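Phosphate binding protein (Planctomyces limnophilus, PDB 4JWO) probably binds phosphate as the substrate-binding protein of a PstS-type system that carries the ion across the cytoplasmic membrane. Local coordinates at residues K165-D170 with K212-D217; S171-W176 with E186-F191. One frame throughout, in Å; residues are numbered along the deposited sequence. Where two conformers were deposited one is given.

Contact 1: K165-D170 with K212-D217; sequences KIWAAD and KSSRSD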
loop_
_atom_site.group_PDB
_atom_site.type_symbol
_atom_site.label_atom_id
_atom_site.label_comp_id
_atom_site.label_asym_id
_atom_site.label_seq_id
_atom_site.Cartn_x
_atom_site.Cartn_y
_atom_site.Cartn_z
ATOM N N LYS A 165 -17.743 -10.240 2.818
ATOM C CA LYS A 165 -19.131 -10.338 3.231
ATOM C C LYS A 165 -19.534 -9.111 4.062
ATOM O O LYS A 165 -20.653 -8.610 3.954
ATOM C CB LYS A 165 -19.312 -11.624 4.050
ATOM C CG LYS A 165 -20.733 -12.063 4.251
ATOM C CD LYS A 165 -20.745 -13.392 4.997
ATOM C CE LYS A 165 -22.130 -13.994 5.063
ATOM N NZ LYS A 165 -22.105 -15.259 5.849
ATOM N N ILE A 166 -18.605 -8.632 4.880
ATOM C CA ILE A 166 -18.850 -7.475 5.745
ATOM C C ILE A 166 -18.737 -6.148 4.984
ATOM O O ILE A 166 -19.579 -5.260 5.138
ATOM C CB ILE A 166 -17.847 -7.451 6.908
ATOM C CG1 ILE A 166 -18.104 -8.620 7.867
ATOM C CG2 ILE A 166 -17.930 -6.135 7.666
ATOM C CD1 ILE A 166 -16.968 -8.864 8.814
ATOM N N TRP A 167 -17.696 -6.019 4.171
ATOM C CA TRP A 167 -17.308 -4.719 3.613
ATOM C C TRP A 167 -17.768 -4.419 2.195
ATOM O O TRP A 167 -17.630 -3.282 1.737
ATOM C CB TRP A 167 -15.788 -4.567 3.658
ATOM C CG TRP A 167 -15.264 -4.274 5.034
ATOM C CD1 TRP A 167 -14.691 -5.159 5.896
ATOM C CD2 TRP A 167 -15.283 -3.004 5.706
ATOM N NE1 TRP A 167 -14.329 -4.519 7.055
ATOM C CE2 TRP A 167 -14.693 -3.193 6.974
ATOM C CE3 TRP A 167 -15.734 -1.725 5.361
ATOM C CZ2 TRP A 167 -14.531 -2.152 7.891
ATOM C CZ3 TRP A 167 -15.590 -0.694 6.269
ATOM C CH2 TRP A 167 -14.984 -0.914 7.523
ATOM N N ALA A 168 -18.319 -5.414 1.501
ATOM C CA ALA A 168 -18.659 -5.241 0.090
ATOM C C ALA A 168 -19.619 -4.093 -0.114
ATOM O O ALA A 168 -20.397 -3.750 0.780
ATOM C CB ALA A 168 -19.266 -6.509 -0.475
ATOM N N ALA A 169 -19.572 -3.533 -1.317
ATOM C CA ALA A 169 -20.431 -2.425 -1.709
ATOM C C ALA A 169 -21.903 -2.690 -1.427
ATOM O O ALA A 169 -22.640 -1.765 -1.099
ATOM C CB ALA A 169 -20.234 -2.116 -3.181
ATOM N N ASP A 170 -22.327 -3.946 -1.573
ATOM C CA ASP A 170 -23.716 -4.317 -1.398
ATOM C C ASP A 170 -23.972 -5.052 -0.083
ATOM O O ASP A 170 -25.048 -5.610 0.111
ATOM C CB ASP A 170 -24.191 -5.194 -2.563
ATOM C CG ASP A 170 -23.547 -6.575 -2.567
ATOM O OD1 ASP A 170 -22.368 -6.713 -2.176
ATOM O OD2 ASP A 170 -24.232 -7.534 -2.975
ATOM N N LYS A 212 -12.822 -1.438 -6.330
ATOM C CA LYS A 212 -12.193 -0.539 -5.360
ATOM C C LYS A 212 -13.203 0.306 -4.604
ATOM O O LYS A 212 -13.037 1.520 -4.461
ATOM C CB LYS A 212 -11.179 0.365 -6.057
ATOM C CG LYS A 212 -9.876 -0.329 -6.389
ATOM C CD LYS A 212 -8.799 0.096 -5.423
ATOM C CE LYS A 212 -7.763 0.949 -6.116
ATOM N NZ LYS A 212 -8.271 2.253 -6.624
ATOM N N SER A 213 -14.246 -0.356 -4.117
ATOM C CA SER A 213 -15.333 0.305 -3.427
ATOM C C SER A 213 -15.662 -0.467 -2.166
ATOM O O SER A 213 -15.204 -1.588 -1.991
ATOM C CB SER A 213 -16.556 0.275 -4.323
ATOM O OG SER A 213 -16.863 -1.078 -4.627
ATOM N N SER A 214 -16.462 0.137 -1.291
ATOM C CA SER A 214 -17.016 -0.568 -0.133
ATOM C C SER A 214 -18.353 0.053 0.245
ATOM O O SER A 214 -18.726 1.103 -0.277
ATOM C CB SER A 214 -16.056 -0.529 1.062
ATOM O OG SER A 214 -16.106 0.712 1.745
ATOM N N ARG A 215 -19.075 -0.589 1.158
ATOM C CA ARG A 215 -20.232 0.050 1.763
ATOM C C ARG A 215 -19.754 1.341 2.409
ATOM O O ARG A 215 -18.578 1.493 2.755
ATOM C CB ARG A 215 -20.843 -0.872 2.824
ATOM C CG ARG A 215 -19.896 -1.138 3.990
ATOM C CD ARG A 215 -20.400 -2.274 4.865
ATOM N NE ARG A 215 -21.640 -1.939 5.563
ATOM C CZ ARG A 215 -22.289 -2.784 6.359
ATOM N NH1 ARG A 215 -21.818 -4.011 6.538
ATOM N NH2 ARG A 215 -23.410 -2.396 6.959
ATOM N N SER A 216 -20.663 2.289 2.569
ATOM C CA SER A 216 -20.282 3.577 3.136
ATOM C C SER A 216 -20.762 3.777 4.568
ATOM O O SER A 216 -20.414 4.782 5.200
ATOM C CB SER A 216 -20.812 4.702 2.258
ATOM O OG SER A 216 -22.229 4.705 2.240
ATOM N N ASP A 217 -21.576 2.847 5.068
ATOM C CA ASP A 217 -22.095 2.982 6.432
ATOM C C ASP A 217 -21.132 2.372 7.451
ATOM O O ASP A 217 -21.288 1.240 7.909
ATOM C CB ASP A 217 -23.512 2.417 6.575
ATOM C CG ASP A 217 -23.619 0.979 6.130
ATOM O OD1 ASP A 217 -22.946 0.606 5.145
ATOM O OD2 ASP A 217 -24.386 0.215 6.761
#
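The C-terminal end of helix 160-167 meets the loop that runs from helix 198-208 to strand 219-220, and Arg215 of that loop takes two carbonyls of the helix end. Its backbone N donates to Trp167 O at 3.1 Å, tilted 35° from the carbonyl plane. Its NH1 reaches Ile166 O at 2.9 Å, nearly straight and with the acceptor in the guanidinium plane. With CG between the backbone N and the carbonyl carbon (chi1 64°), Arg215 CD comes to 3.1 Å from Ile166 O, and a bend at chi3 turns the guanidinium toward the same oxygen. Carbonyls at the end of a helix lack the next turn's N-H donors, and in this lobe of the periplasmic-binding-protein fold the arginine supplies two. The other edge of the guanidinium grips Asp217 side-on: NE donates to OD1, and NH2 forms a salt bridge with OD2 at 2.8 Å. NH1 also hydrogen-bonds Val173 O. A methionine in place of Arg215 would probably leave Ile166 O without this donor and the Asp217 carboxylate without its charged mate. Alongside, Ser214 CB packs 3.2 Å from Trp167 O, while its OG turns back to Arg215 O at 2.8 Å.

Contact 2: S171-W176 with E186-F191; sequences SKVSKW and EPIQLF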
loop_
_atom_site.group_PDB
_atom_site.type_symbol
_atom_site.label_atom_id
_atom_site.label_comp_id
_atom_site.label_asym_id
_atom_site.label_seq_id
_atom_site.Cartn_x
_atom_site.Cartn_y
_atom_site.Cartn_z
ATOM N N SER A 171 -22.999 -5.044 0.819
ATOM C CA SER A 171 -23.182 -5.717 2.103
ATOM C C SER A 171 -24.079 -4.924 3.037
ATOM O O SER A 171 -23.898 -3.712 3.220
ATOM C CB SER A 171 -21.850 -5.960 2.802
ATOM O OG SER A 171 -22.107 -6.545 4.073
ATOM N N LYS A 172 -25.049 -5.621 3.622
ATOM C CA LYS A 172 -25.919 -5.040 4.632
ATOM C C LYS A 172 -25.631 -5.667 5.986
ATOM O O LYS A 172 -26.411 -5.497 6.924
ATOM C CB LYS A 172 -27.385 -5.287 4.280
ATOM C CG LYS A 172 -27.718 -5.020 2.825
ATOM C CD LYS A 172 -27.356 -3.598 2.428
ATOM C CE LYS A 172 -27.404 -3.438 0.918
ATOM N NZ LYS A 172 -27.215 -2.019 0.495
ATOM N N VAL A 173 -24.528 -6.407 6.082
ATOM C CA VAL A 173 -24.218 -7.155 7.303
ATOM C C VAL A 173 -24.125 -6.206 8.481
ATOM O O VAL A 173 -23.433 -5.191 8.423
ATOM C CB VAL A 173 -22.911 -7.976 7.164
ATOM C CG1 VAL A 173 -22.369 -8.407 8.541
ATOM C CG2 VAL A 173 -23.157 -9.185 6.285
ATOM N N SER A 174 -24.856 -6.514 9.542
ATOM C CA SER A 174 -24.885 -5.625 10.687
ATOM C C SER A 174 -24.507 -6.351 11.961
ATOM O O SER A 174 -24.225 -5.712 12.959
ATOM C CB SER A 174 -26.268 -4.990 10.837
ATOM O OG SER A 174 -27.243 -5.985 11.086
ATOM N N LYS A 175 -24.512 -7.684 11.926
ATOM C CA LYS A 175 -24.283 -8.493 13.117
ATOM C C LYS A 175 -23.231 -9.564 12.883
ATOM O O LYS A 175 -23.124 -10.121 11.793
ATOM C CB LYS A 175 -25.583 -9.174 13.558
ATOM C CG LYS A 175 -26.646 -8.222 14.042
ATOM C CD LYS A 175 -27.948 -8.949 14.330
ATOM C CE LYS A 175 -28.949 -8.018 14.998
ATOM N NZ LYS A 175 -30.205 -8.727 15.377
ATOM N N TRP A 176 -22.477 -9.881 13.925
ATOM C CA TRP A 176 -21.438 -10.896 13.798
ATOM C C TRP A 176 -22.012 -12.255 13.394
ATOM O O TRP A 176 -21.368 -13.016 12.672
ATOM C CB TRP A 176 -20.659 -11.007 15.109
ATOM C CG TRP A 176 -19.748 -9.851 15.369
ATOM C CD1 TRP A 176 -19.999 -8.777 16.169
ATOM C CD2 TRP A 176 -18.427 -9.659 14.845
ATOM N NE1 TRP A 176 -18.920 -7.927 16.182
ATOM C CE2 TRP A 176 -17.932 -8.453 15.380
ATOM C CE3 TRP A 176 -17.612 -10.400 13.979
ATOM C CZ2 TRP A 176 -16.662 -7.956 15.069
ATOM C CZ3 TRP A 176 -16.349 -9.912 13.676
ATOM C CH2 TRP A 176 -15.886 -8.702 14.227
ATOM N N GLU A 186 -24.799 -9.943 17.805
ATOM C CA GLU A 186 -24.411 -8.641 18.332
ATOM C C GLU A 186 -23.954 -7.774 17.178
ATOM O O GLU A 186 -23.404 -8.281 16.201
ATOM C CB GLU A 186 -23.247 -8.795 19.316
ATOM C CG GLU A 186 -23.545 -9.666 20.541
ATOM C CD GLU A 186 -24.517 -9.020 21.512
ATOM O OE1 GLU A 186 -24.770 -7.801 21.387
ATOM O OE2 GLU A 186 -25.025 -9.733 22.408
ATOM N N PRO A 187 -24.158 -6.455 17.290
ATOM C CA PRO A 187 -23.787 -5.582 16.171
ATOM C C PRO A 187 -22.291 -5.544 15.923
ATOM O O PRO A 187 -21.489 -5.596 16.859
ATOM C CB PRO A 187 -24.253 -4.193 16.635
ATOM C CG PRO A 187 -25.265 -4.456 17.697
ATOM C CD PRO A 187 -24.841 -5.722 18.370
ATOM N N ILE A 188 -21.903 -5.464 14.655
ATOM C CA ILE A 188 -20.509 -5.205 14.291
ATOM C C ILE A 188 -20.362 -3.709 14.098
ATOM O O ILE A 188 -21.077 -3.123 13.291
ATOM C CB ILE A 188 -20.125 -5.811 12.934
ATOM C CG1 ILE A 188 -20.538 -7.270 12.830
ATOM C CG2 ILE A 188 -18.616 -5.651 12.682
ATOM C CD1 ILE A 188 -20.253 -7.844 11.469
ATOM N N GLN A 189 -19.455 -3.083 14.836
ATOM C CA GLN A 189 -19.245 -1.642 14.699
ATOM C C GLN A 189 -18.016 -1.436 13.835
ATOM O O GLN A 189 -16.908 -1.748 14.249
ATOM C CB GLN A 189 -19.027 -0.997 16.071
ATOM C CG GLN A 189 -20.024 -1.417 17.150
ATOM C CD GLN A 189 -21.399 -0.803 16.967
ATOM O OE1 GLN A 189 -21.654 -0.087 15.996
ATOM N NE2 GLN A 189 -22.297 -1.078 17.908
ATOM N N LEU A 190 -18.221 -0.923 12.626
ATOM C CA LEU A 190 -17.163 -0.849 11.629
ATOM C C LEU A 190 -16.401 0.465 11.658
ATOM O O LEU A 190 -16.995 1.538 11.724
ATOM C CB LEU A 190 -17.749 -1.022 10.223
ATOM C CG LEU A 190 -18.417 -2.369 9.948
ATOM C CD1 LEU A 190 -19.028 -2.328 8.555
ATOM C CD2 LEU A 190 -17.400 -3.508 10.057
ATOM N N PHE A 191 -15.076 0.355 11.568
ATOM C CA PHE A 191 -14.177 1.505 11.520
ATOM C C PHE A 191 -13.215 1.326 10.370
ATOM O O PHE A 191 -12.722 0.235 10.132
ATOM C CB PHE A 191 -13.380 1.608 12.831
ATOM C CG PHE A 191 -14.231 1.904 14.028
ATOM C CD1 PHE A 191 -14.796 0.869 14.769
ATOM C CD2 PHE A 191 -14.474 3.211 14.411
ATOM C CE1 PHE A 191 -15.602 1.147 15.874
ATOM C CE2 PHE A 191 -15.271 3.492 15.506
ATOM C CZ PHE A 191 -15.831 2.454 16.243
HETATM O O HOH W 1 -24.097 -2.879 12.790
#
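Two backbone hydrogen bonds join 171-176 to the residues leading into strand 189-192, making a single beta bridge between Lys175 and Pro187 in this lobe of the binding-protein fold. Ile188 N donates to Ser174 O at 2.9 Å, and Trp176 N donates to Glu186 O at the same length, lying nearly along the C=O axis. Weaker CA-H...O contacts reuse both acceptors: Pro187 CA lies 3.2 Å from Ser174 O, and Lys175 CA approaches Glu186 O. A water adds to the polar set, donating to Ser174 O and to Ile188 O, so that Ser174 O receives two donors.

The apolar part centres on Ile188, in the conformer described. Its CG1 is anti to its own carbonyl carbon (chi1 -49°) and makes a CH-pi contact over one face of the Trp176 indole, 3.6 Å from the centroid of the five-membered ring and only 3° off its normal. CG2 of the same isoleucine lies near CZ2 and CE2 on the benzo side. The indole is held further by NE1, which donates to Gly236 O, and by an edge-to-face contact with Phe154. At the tip of the CG1 branch, Ile188 CD1 lies 3.7 Å from Val173 CG1.

Contact 2 is nested along the chain inside the loop that contact 1 closes, and the two centres lie 11 Å apart. Residues 165-170 run straight on into 171-176, yet the contacts also meet through space. At 2.7 Å from Val173 O, Arg215 NH1 is the one nitrogen of contact 1 that ties the helix end to the first segment of contact 2. Ser171 OG folds back onto the helix, 2.5 Å from Lys165 O, and also accepts from Val173 N in an ST turn. Leu190 of strand 189-192 packs against Ile166, Trp167 and Arg215, joining the two from the strand side.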